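PDB 4XHC: alpha-L-rhamnosidase from Klebsiella oxytoca, which catalyses the hydrolysis of terminal alpha-L-rhamnose residues from rhamnosides, as a two-domain member of glycoside hydrolase family 78. Local coordinates for residues R251-L255 with Y467-H471; T503-I507 with S525-S531. All blocks are in the same frame, centred on the assembly; numbering follows the deposited sequence.

Contact 1: R251-L255 with Y467-H471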
ATOM      1  N   ARG A 251      17.769  16.047 -26.617  1.00 49.55           N
ATOM      2  CA  ARG A 251      18.273  16.413 -27.938  1.00 50.29           C
ATOM      3  C   ARG A 251      17.493  15.745 -29.051  1.00 50.17           C
ATOM      4  O   ARG A 251      17.161  16.378 -30.042  1.00 51.17           O
ATOM      5  CB  ARG A 251      19.750  16.058 -28.084  1.00 49.11           C
ATOM      6  CG  ARG A 251      20.329  16.514 -29.411  1.00 50.53           C
ATOM      7  CD  ARG A 251      21.848  16.523 -29.420  1.00 50.12           C
ATOM      8  NE  ARG A 251      22.361  15.228 -29.827  1.00 48.60           N
ATOM      9  CZ  ARG A 251      22.873  14.942 -31.015  1.00 49.31           C
ATOM     10  NH1 ARG A 251      22.995  15.847 -31.973  1.00 52.20           N
ATOM     11  NH2 ARG A 251      23.291  13.724 -31.239  1.00 49.44           N
ATOM     12  N   LEU A 252      17.204  14.464 -28.877  1.00 51.79           N
ATOM     13  CA  LEU A 252      16.474  13.699 -29.885  1.00 52.79           C
ATOM     14  C   LEU A 252      14.982  14.000 -29.847  1.00 53.42           C
ATOM     15  O   LEU A 252      14.343  14.136 -30.891  1.00 54.23           O
ATOM     16  CB  LEU A 252      16.735  12.203 -29.717  1.00 52.65           C
ATOM     17  CG  LEU A 252      17.891  11.650 -30.557  1.00 53.64           C
ATOM     18  CD1 LEU A 252      19.119  12.546 -30.533  1.00 55.28           C
ATOM     19  CD2 LEU A 252      18.251  10.256 -30.088  1.00 52.98           C
ATOM     20  N   GLN A 253      14.435  14.127 -28.647  1.00 52.25           N
ATOM     21  CA  GLN A 253      13.025  14.441 -28.504  1.00 53.90           C
ATOM     22  C   GLN A 253      12.673  15.772 -29.146  1.00 53.98           C
ATOM     23  O   GLN A 253      11.623  15.900 -29.768  1.00 53.65           O
ATOM     24  CB  GLN A 253      12.613  14.435 -27.033  1.00 55.74           C
ATOM     25  CG  GLN A 253      12.687  13.054 -26.409  1.00 56.86           C
ATOM     26  CD  GLN A 253      12.033  12.975 -25.046  1.00 57.78           C
ATOM     27  OE1 GLN A 253      10.913  13.431 -24.859  1.00 59.29           O
ATOM     28  NE2 GLN A 253      12.717  12.349 -24.097  1.00 57.77           N
ATOM     29  N   ALA A 254      13.552  16.760 -29.007  1.00 54.27           N
ATOM     30  CA  ALA A 254      13.310  18.077 -29.604  1.00 55.18           C
ATOM     31  C   ALA A 254      13.201  18.014 -31.126  1.00 54.63           C
ATOM     32  O   ALA A 254      12.418  18.742 -31.720  1.00 56.24           O
ATOM     33  CB  ALA A 254      14.390  19.068 -29.184  1.00 54.69           C
ATOM     34  N   LEU A 255      13.988  17.150 -31.755  1.00 54.34           N
ATOM     35  CA  LEU A 255      13.917  16.995 -33.207  1.00 55.84           C
ATOM     36  C   LEU A 255      12.546  16.478 -33.634  1.00 55.50           C
ATOM     37  O   LEU A 255      11.979  16.957 -34.604  1.00 54.92           O
ATOM     38  CB  LEU A 255      15.003  16.033 -33.717  1.00 55.88           C
ATOM     39  CG  LEU A 255      16.455  16.513 -33.760  1.00 56.01           C
ATOM     40  CD1 LEU A 255      17.353  15.393 -34.279  1.00 54.92           C
ATOM     41  CD2 LEU A 255      16.609  17.767 -34.613  1.00 57.26           C
ATOM     42  N   TYR A 467      18.895   4.676 -29.453  1.00 43.42           N
ATOM     43  CA  TYR A 467      19.622   5.950 -29.328  1.00 43.32           C
ATOM     44  C   TYR A 467      20.852   5.985 -30.245  1.00 43.06           C
ATOM     45  O   TYR A 467      21.031   6.922 -31.019  1.00 41.19           O
ATOM     46  CB  TYR A 467      20.047   6.167 -27.867  1.00 43.12           C
ATOM     47  CG  TYR A 467      20.885   7.393 -27.608  1.00 43.11           C
ATOM     48  CD1 TYR A 467      20.320   8.653 -27.623  1.00 44.62           C
ATOM     49  CD2 TYR A 467      22.235   7.287 -27.315  1.00 43.97           C
ATOM     50  CE1 TYR A 467      21.070   9.791 -27.378  1.00 46.15           C
ATOM     51  CE2 TYR A 467      22.999   8.413 -27.067  1.00 46.52           C
ATOM     52  CZ  TYR A 467      22.411   9.673 -27.102  1.00 47.60           C
ATOM     53  OH  TYR A 467      23.155  10.814 -26.850  1.00 49.07           O
ATOM     54  N   LEU A 468      21.697   4.962 -30.153  1.00 42.81           N
ATOM     55  CA  LEU A 468      22.889   4.904 -30.986  1.00 43.60           C
ATOM     56  C   LEU A 468      22.526   4.615 -32.431  1.00 44.44           C
ATOM     57  O   LEU A 468      23.182   5.092 -33.347  1.00 46.64           O
ATOM     58  CB  LEU A 468      23.883   3.864 -30.476  1.00 43.17           C
ATOM     59  CG  LEU A 468      25.215   3.811 -31.222  1.00 43.84           C
ATOM     60  CD1 LEU A 468      25.831   5.193 -31.319  1.00 45.07           C
ATOM     61  CD2 LEU A 468      26.172   2.865 -30.521  1.00 44.85           C
ATOM     62  N   ARG A 469      21.475   3.842 -32.640  1.00 45.02           N
ATOM     63  CA  ARG A 469      21.039   3.532 -33.995  1.00 46.19           C
ATOM     64  C   ARG A 469      20.570   4.773 -34.723  1.00 46.20           C
ATOM     65  O   ARG A 469      20.759   4.887 -35.926  1.00 48.18           O
ATOM     66  CB  ARG A 469      19.911   2.517 -33.965  1.00 46.65           C
ATOM     67  CG  ARG A 469      20.360   1.152 -33.484  1.00 46.77           C
ATOM     68  CD  ARG A 469      20.412   0.170 -34.627  1.00 47.11           C
ATOM     69  NE  ARG A 469      20.793  -1.159 -34.170  1.00 49.21           N
ATOM     70  CZ  ARG A 469      20.836  -2.225 -34.961  1.00 50.73           C
ATOM     71  NH1 ARG A 469      20.516  -2.101 -36.239  1.00 53.14           N
ATOM     72  NH2 ARG A 469      21.181  -3.412 -34.480  1.00 50.54           N
ATOM     73  N   HIS A 470      19.948   5.695 -33.999  1.00 45.42           N
ATOM     74  CA  HIS A 470      19.556   6.971 -34.585  1.00 46.28           C
ATOM     75  C   HIS A 470      20.725   7.615 -35.309  1.00 46.06           C
ATOM     76  O   HIS A 470      20.570   8.150 -36.405  1.00 47.85           O
ATOM     77  CB  HIS A 470      19.061   7.930 -33.508  1.00 46.75           C
ATOM     78  CG  HIS A 470      19.072   9.362 -33.935  1.00 48.05           C
ATOM     79  ND1 HIS A 470      18.029   9.935 -34.629  1.00 49.28           N
ATOM     80  CD2 HIS A 470      20.002  10.332 -33.779  1.00 47.61           C
ATOM     81  CE1 HIS A 470      18.314  11.199 -34.877  1.00 50.23           C
ATOM     82  NE2 HIS A 470      19.505  11.464 -34.371  1.00 49.61           N
ATOM     83  N   HIS A 471      21.891   7.566 -34.681  1.00 43.86           N
ATOM     84  CA  HIS A 471      23.073   8.210 -35.230  1.00 44.70           C
ATOM     85  C   HIS A 471      23.619   7.466 -36.434  1.00 44.37           C
ATOM     86  O   HIS A 471      24.119   8.081 -37.364  1.00 45.04           O
ATOM     87  CB  HIS A 471      24.126   8.382 -34.136  1.00 44.73           C
ATOM     88  CG  HIS A 471      23.656   9.249 -33.013  1.00 44.51           C
ATOM     89  ND1 HIS A 471      22.958   8.746 -31.936  1.00 43.90           N
ATOM     90  CD2 HIS A 471      23.731  10.588 -32.822  1.00 44.76           C
ATOM     91  CE1 HIS A 471      22.646   9.735 -31.119  1.00 44.84           C
ATOM     92  NE2 HIS A 471      23.097  10.861 -31.637  1.00 45.06           N
TER
HETATM   93  O   HOH W   1      21.681  13.046 -28.210  1.00 45.07           O
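Leu252 and Arg251 of one helix meet Tyr467, His470 and His471 of another inside the six-hairpin, (alpha/alpha)6-barrel domain of this family. Segments 251-255 and 467-471, on helices 247-259 and 466-478, have axes at 61° and 12.2 Å apart at closest, so side chains rather than backbones make the buried contact.

The apolar part centres on Leu252, whose branches divide between two rings. Its CG sits over the middle of one face of the His470 imidazole, a CH-pi contact with CG 4.1 Å from the ring centroid, while CD2 reaches Tyr467 CD1 at 3.6 Å, the two side chains crossing at about a right angle. Leu255 adds CD1, 4.3 Å from His470 CE1. His470 ND1 is held by a hydrogen bond to Thr533 OG1, a bond that would restrain rotation of the ring that Leu252 covers.

The polar part is a meeting of edges. The Arg251 chain, bent at chi3 (88°), brings its guanidinium up to His471 from the opposite direction, the planes only 23° apart and NH2 2.9 Å from His471 NE2. The second ring nitrogen, ND1, turns back on its own helix and donates to Tyr467 O at 2.8 Å in a bent bond, and CE1 lies over the Tyr467 ring toward its rim. NH1 of Arg251 forms a salt bridge with Asp310 of helix 302-319.

One water completes the join. It lies at the guanidinium edge, accepts from Arg251 NE at 2.8 Å and stands 3.0 Å from the Tyr467 OH.

Contact 2: T503-I507 with S525-S531; sequences TFWEI and SYCHAWS. With RAM (alpha-L-rhamnopyranose), chain C.
Glu506 runs alongside His528, its chain laid over the imidazole, where two irregular loop segments come together in the wall of the rhamnose pocket of the (alpha/alpha)6 barrel. Both belong to the long connection between helices 482-498 and 534-540, and the second ends in a short 3-10 turn, residues 529-531.

Backbone bonds tie the loops first. His528 N donates to Phe504 O at 2.9 Å, nearly along the C=O axis, and Glu506 N donates to Ser525 O. Water 2 links that same Ser525 O to Ile507 N.

Side chains tie them again. Ser531 OG donates to Trp505 O, Thr503 OG1 to Tyr526 O, and the indole NE1 of Trp530 to Glu506 O at 3.2 Å, in the carbonyl plane and on a lone pair, which places the indole edge against the Glu506 backbone.

Ring contacts are of two kinds. Tyr526 turns its edge to one face of Trp505 in a T-shaped pair, centroids of the Tyr526 ring and the Trp505 five-membered ring 5.0 Å apart and planes at 77°. Glu506 CG lies over the centre of the His528 imidazole, 3.5 Å from its centroid, with carboxylate and ring stacked 26° from parallel.

The ends of that stacked pair take part in holding the sugar, with Asp249, Tyr304, Tyr518 and Trp361 bonding it as well. Glu506 is extended, CG anti to the backbone N (chi1 -179°); its OE1 accepts from Ser525 N on its anti side, the donor standing somewhat out of the carboxylate plane, and forms a salt bridge to Arg241. OE2 is shared by Tyr518 OH and the sugar. Trp530 offers a face to the rhamnose hydroxyls. The rhamnose O2 donates to Glu506 OE2 at 2.6 Å, and His528 NE2 donates to O3 at 3.1 Å.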
ATOM      1  N   THR A 503       4.810   1.220 -28.200  1.00 51.65           N
ATOM      2  CA  THR A 503       5.770   2.312 -28.101  1.00 49.56           C
ATOM      3  C   THR A 503       7.177   1.746 -28.231  1.00 48.14           C
ATOM      4  O   THR A 503       7.402   0.580 -27.921  1.00 48.31           O
ATOM      5  CB  THR A 503       5.651   3.026 -26.751  1.00 48.51           C
ATOM      6  OG1 THR A 503       5.750   2.073 -25.697  1.00 47.20           O
ATOM      7  CG2 THR A 503       4.323   3.723 -26.645  1.00 51.03           C
ATOM      8  N   PHE A 504       8.128   2.560 -28.685  1.00 46.59           N
ATOM      9  CA  PHE A 504       9.490   2.067 -28.881  1.00 45.77           C
ATOM     10  C   PHE A 504      10.296   1.996 -27.577  1.00 44.99           C
ATOM     11  O   PHE A 504      10.095   2.785 -26.647  1.00 43.12           O
ATOM     12  CB  PHE A 504      10.224   2.863 -29.966  1.00 45.28           C
ATOM     13  CG  PHE A 504       9.711   2.592 -31.348  1.00 46.26           C
ATOM     14  CD1 PHE A 504       9.573   1.290 -31.805  1.00 47.31           C
ATOM     15  CD2 PHE A 504       9.339   3.626 -32.183  1.00 47.02           C
ATOM     16  CE1 PHE A 504       9.081   1.026 -33.071  1.00 48.37           C
ATOM     17  CE2 PHE A 504       8.848   3.369 -33.450  1.00 48.13           C
ATOM     18  CZ  PHE A 504       8.718   2.066 -33.894  1.00 48.66           C
ATOM     19  N   TRP A 505      11.229   1.047 -27.544  1.00 44.78           N
ATOM     20  CA  TRP A 505      11.874   0.627 -26.306  1.00 44.64           C
ATOM     21  C   TRP A 505      13.160   1.391 -26.027  1.00 42.14           C
ATOM     22  O   TRP A 505      13.841   1.828 -26.948  1.00 41.13           O
ATOM     23  CB  TRP A 505      12.181  -0.875 -26.360  1.00 45.66           C
ATOM     24  CG  TRP A 505      10.996  -1.746 -26.718  1.00 47.40           C
ATOM     25  CD1 TRP A 505       9.673  -1.426 -26.620  1.00 47.63           C
ATOM     26  CD2 TRP A 505      11.044  -3.088 -27.213  1.00 48.43           C
ATOM     27  NE1 TRP A 505       8.898  -2.483 -27.033  1.00 48.77           N
ATOM     28  CE2 TRP A 505       9.716  -3.514 -27.405  1.00 49.52           C
ATOM     29  CE3 TRP A 505      12.085  -3.966 -27.521  1.00 49.11           C
ATOM     30  CZ2 TRP A 505       9.402  -4.780 -27.891  1.00 52.09           C
ATOM     31  CZ3 TRP A 505      11.773  -5.222 -28.002  1.00 51.16           C
ATOM     32  CH2 TRP A 505      10.443  -5.619 -28.184  1.00 52.76           C
ATOM     33  N   GLU A 506      13.491   1.525 -24.747  1.00 41.07           N
ATOM     34  CA  GLU A 506      14.769   2.089 -24.329  1.00 41.28           C
ATOM     35  C   GLU A 506      15.966   1.262 -24.855  1.00 40.86           C
ATOM     36  O   GLU A 506      16.928   1.819 -25.395  1.00 39.78           O
ATOM     37  CB  GLU A 506      14.819   2.143 -22.812  1.00 41.46           C
ATOM     38  CG  GLU A 506      16.094   2.739 -22.226  1.00 42.63           C
ATOM     39  CD  GLU A 506      16.219   2.501 -20.734  1.00 43.27           C
ATOM     40  OE1 GLU A 506      15.535   1.575 -20.240  1.00 45.60           O
ATOM     41  OE2 GLU A 506      16.969   3.237 -20.042  1.00 42.51           O
ATOM     42  N   ILE A 507      15.884  -0.055 -24.686  1.00 40.34           N
ATOM     43  CA  ILE A 507      16.963  -0.982 -25.028  1.00 41.76           C
ATOM     44  C   ILE A 507      16.508  -1.945 -26.125  1.00 42.72           C
ATOM     45  O   ILE A 507      15.424  -2.506 -26.030  1.00 43.99           O
ATOM     46  CB  ILE A 507      17.334  -1.847 -23.789  1.00 41.81           C
ATOM     47  CG1 ILE A 507      17.647  -0.974 -22.564  1.00 41.24           C
ATOM     48  CG2 ILE A 507      18.481  -2.794 -24.101  1.00 42.35           C
ATOM     49  CD1 ILE A 507      18.777   0.013 -22.753  1.00 41.34           C
ATOM     50  N   SER A 525      12.801   0.322 -19.739  1.00 40.88           N
ATOM     51  CA  SER A 525      11.649   1.121 -20.160  1.00 40.71           C
ATOM     52  C   SER A 525      11.201   0.684 -21.548  1.00 41.00           C
ATOM     53  O   SER A 525      12.031   0.430 -22.418  1.00 42.41           O
ATOM     54  CB  SER A 525      12.012   2.602 -20.145  1.00 39.22           C
ATOM     55  OG  SER A 525      11.045   3.360 -20.838  1.00 40.04           O
ATOM     56  N   TYR A 526       9.891   0.579 -21.745  1.00 42.04           N
ATOM     57  CA  TYR A 526       9.318   0.138 -23.028  1.00 42.89           C
ATOM     58  C   TYR A 526       8.580   1.262 -23.743  1.00 43.30           C
ATOM     59  O   TYR A 526       7.870   1.044 -24.723  1.00 41.90           O
ATOM     60  CB  TYR A 526       8.427  -1.097 -22.820  1.00 43.73           C
ATOM     61  CG  TYR A 526       9.263  -2.267 -22.414  1.00 43.43           C
ATOM     62  CD1 TYR A 526       9.903  -3.046 -23.362  1.00 43.71           C
ATOM     63  CD2 TYR A 526       9.499  -2.540 -21.077  1.00 44.13           C
ATOM     64  CE1 TYR A 526      10.727  -4.098 -22.986  1.00 43.94           C
ATOM     65  CE2 TYR A 526      10.306  -3.596 -20.694  1.00 44.38           C
ATOM     66  CZ  TYR A 526      10.919  -4.368 -21.651  1.00 43.82           C
ATOM     67  OH  TYR A 526      11.720  -5.406 -21.256  1.00 43.90           O
ATOM     68  N   CYS A 527       8.797   2.477 -23.258  1.00 45.02           N
ATOM     69  CA  CYS A 527       8.346   3.682 -23.938  1.00 47.87           C
ATOM     70  C   CYS A 527       9.403   4.729 -23.664  1.00 47.59           C
ATOM     71  O   CYS A 527       9.362   5.386 -22.624  1.00 49.02           O
ATOM     72  CB  CYS A 527       6.987   4.129 -23.401  1.00 49.94           C
ATOM     73  SG  CYS A 527       6.396   5.683 -24.089  1.00 50.64           S
ATOM     74  N   HIS A 528      10.369   4.848 -24.573  1.00 46.52           N
ATOM     75  CA  HIS A 528      11.514   5.728 -24.367  1.00 46.49           C
ATOM     76  C   HIS A 528      11.662   6.580 -25.599  1.00 46.67           C
ATOM     77  O   HIS A 528      11.891   6.064 -26.689  1.00 45.17           O
ATOM     78  CB  HIS A 528      12.789   4.911 -24.124  1.00 46.37           C
ATOM     79  CG  HIS A 528      13.593   5.377 -22.954  1.00 45.31           C
ATOM     80  ND1 HIS A 528      13.176   5.207 -21.655  1.00 45.14           N
ATOM     81  CD2 HIS A 528      14.798   5.985 -22.884  1.00 46.54           C
ATOM     82  CE1 HIS A 528      14.081   5.702 -20.832  1.00 45.39           C
ATOM     83  NE2 HIS A 528      15.077   6.180 -21.552  1.00 46.37           N
ATOM     84  N   ALA A 529      11.544   7.888 -25.417  1.00 48.18           N
ATOM     85  CA  ALA A 529      11.418   8.812 -26.544  1.00 50.37           C
ATOM     86  C   ALA A 529      12.715   9.035 -27.326  1.00 49.09           C
ATOM     87  O   ALA A 529      12.680   9.564 -28.433  1.00 49.27           O
ATOM     88  CB  ALA A 529      10.834  10.138 -26.077  1.00 51.94           C
ATOM     89  N   TRP A 530      13.850   8.627 -26.772  1.00 47.21           N
ATOM     90  CA  TRP A 530      15.082   8.672 -27.539  1.00 46.38           C
ATOM     91  C   TRP A 530      15.056   7.625 -28.651  1.00 46.84           C
ATOM     92  O   TRP A 530      15.942   7.600 -29.501  1.00 46.67           O
ATOM     93  CB  TRP A 530      16.329   8.565 -26.632  1.00 44.55           C
ATOM     94  CG  TRP A 530      16.728   7.215 -26.100  1.00 43.08           C
ATOM     95  CD1 TRP A 530      16.164   6.006 -26.374  1.00 43.60           C
ATOM     96  CD2 TRP A 530      17.836   6.943 -25.229  1.00 42.98           C
ATOM     97  NE1 TRP A 530      16.831   4.999 -25.707  1.00 43.41           N
ATOM     98  CE2 TRP A 530      17.866   5.551 -25.005  1.00 42.75           C
ATOM     99  CE3 TRP A 530      18.805   7.742 -24.619  1.00 43.51           C
ATOM    100  CZ2 TRP A 530      18.818   4.945 -24.197  1.00 43.00           C
ATOM    101  CZ3 TRP A 530      19.748   7.142 -23.815  1.00 43.48           C
ATOM    102  CH2 TRP A 530      19.748   5.755 -23.609  1.00 43.55           C
ATOM    103  N   SER A 531      14.024   6.778 -28.650  1.00 47.70           N
ATOM    104  CA  SER A 531      13.833   5.770 -29.697  1.00 49.37           C
ATOM    105  C   SER A 531      12.748   6.112 -30.725  1.00 50.05           C
ATOM    106  O   SER A 531      12.404   5.262 -31.536  1.00 50.29           O
ATOM    107  CB  SER A 531      13.472   4.426 -29.068  1.00 50.56           C
ATOM    108  OG  SER A 531      14.422   4.055 -28.090  1.00 52.49           O
TER
HETATM  109  C1  RAM C 900      19.685   5.906 -18.450  1.00 42.92           C
HETATM  110  C2  RAM C 900      18.501   6.158 -19.363  1.00 43.00           C
HETATM  111  C3  RAM C 900      18.573   7.550 -19.962  1.00 44.08           C
HETATM  112  C4  RAM C 900      20.005   7.845 -20.375  1.00 44.03           C
HETATM  113  C5  RAM C 900      20.863   7.940 -19.124  1.00 45.45           C
HETATM  114  C6  RAM C 900      22.286   7.489 -19.340  1.00 47.24           C
HETATM  115  O1  RAM C 900      19.232   5.246 -17.334  1.00 43.00           O
HETATM  116  O2  RAM C 900      18.587   5.202 -20.407  1.00 43.68           O
HETATM  117  O3  RAM C 900      17.711   7.660 -21.096  1.00 46.08           O
HETATM  118  O4  RAM C 900      20.076   9.073 -21.074  1.00 43.03           O
HETATM  119  O5  RAM C 900      20.299   7.132 -18.068  1.00 45.97           O
HETATM  120  O   HOH W   2      13.803  -1.719 -23.232  1.00 37.32           O

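Contacts 1 and 2 lie in series along the chain: both segments of contact 1 precede those of contact 2, and their centres are 11 Å apart within the (alpha/alpha)6-barrel domain. Contact 1 joins helices 247-259 and 466-478; contact 2 lies in the connection between helices 482-498 and 534-540, loop apart from a 3-10 turn. They touch directly: the rings of Tyr467 and Trp530 are stacked, Leu252 CD2 lies 3.6 Å from Trp530 O, and Gln253 packs on Ala529. The helix pair thus packs against loops that supply part of the sugar site. Asp249, on helix 247-259 just ahead of contact 1, hydrogen-bonds the rhamnose too, so helix and loops form parts of one pocket.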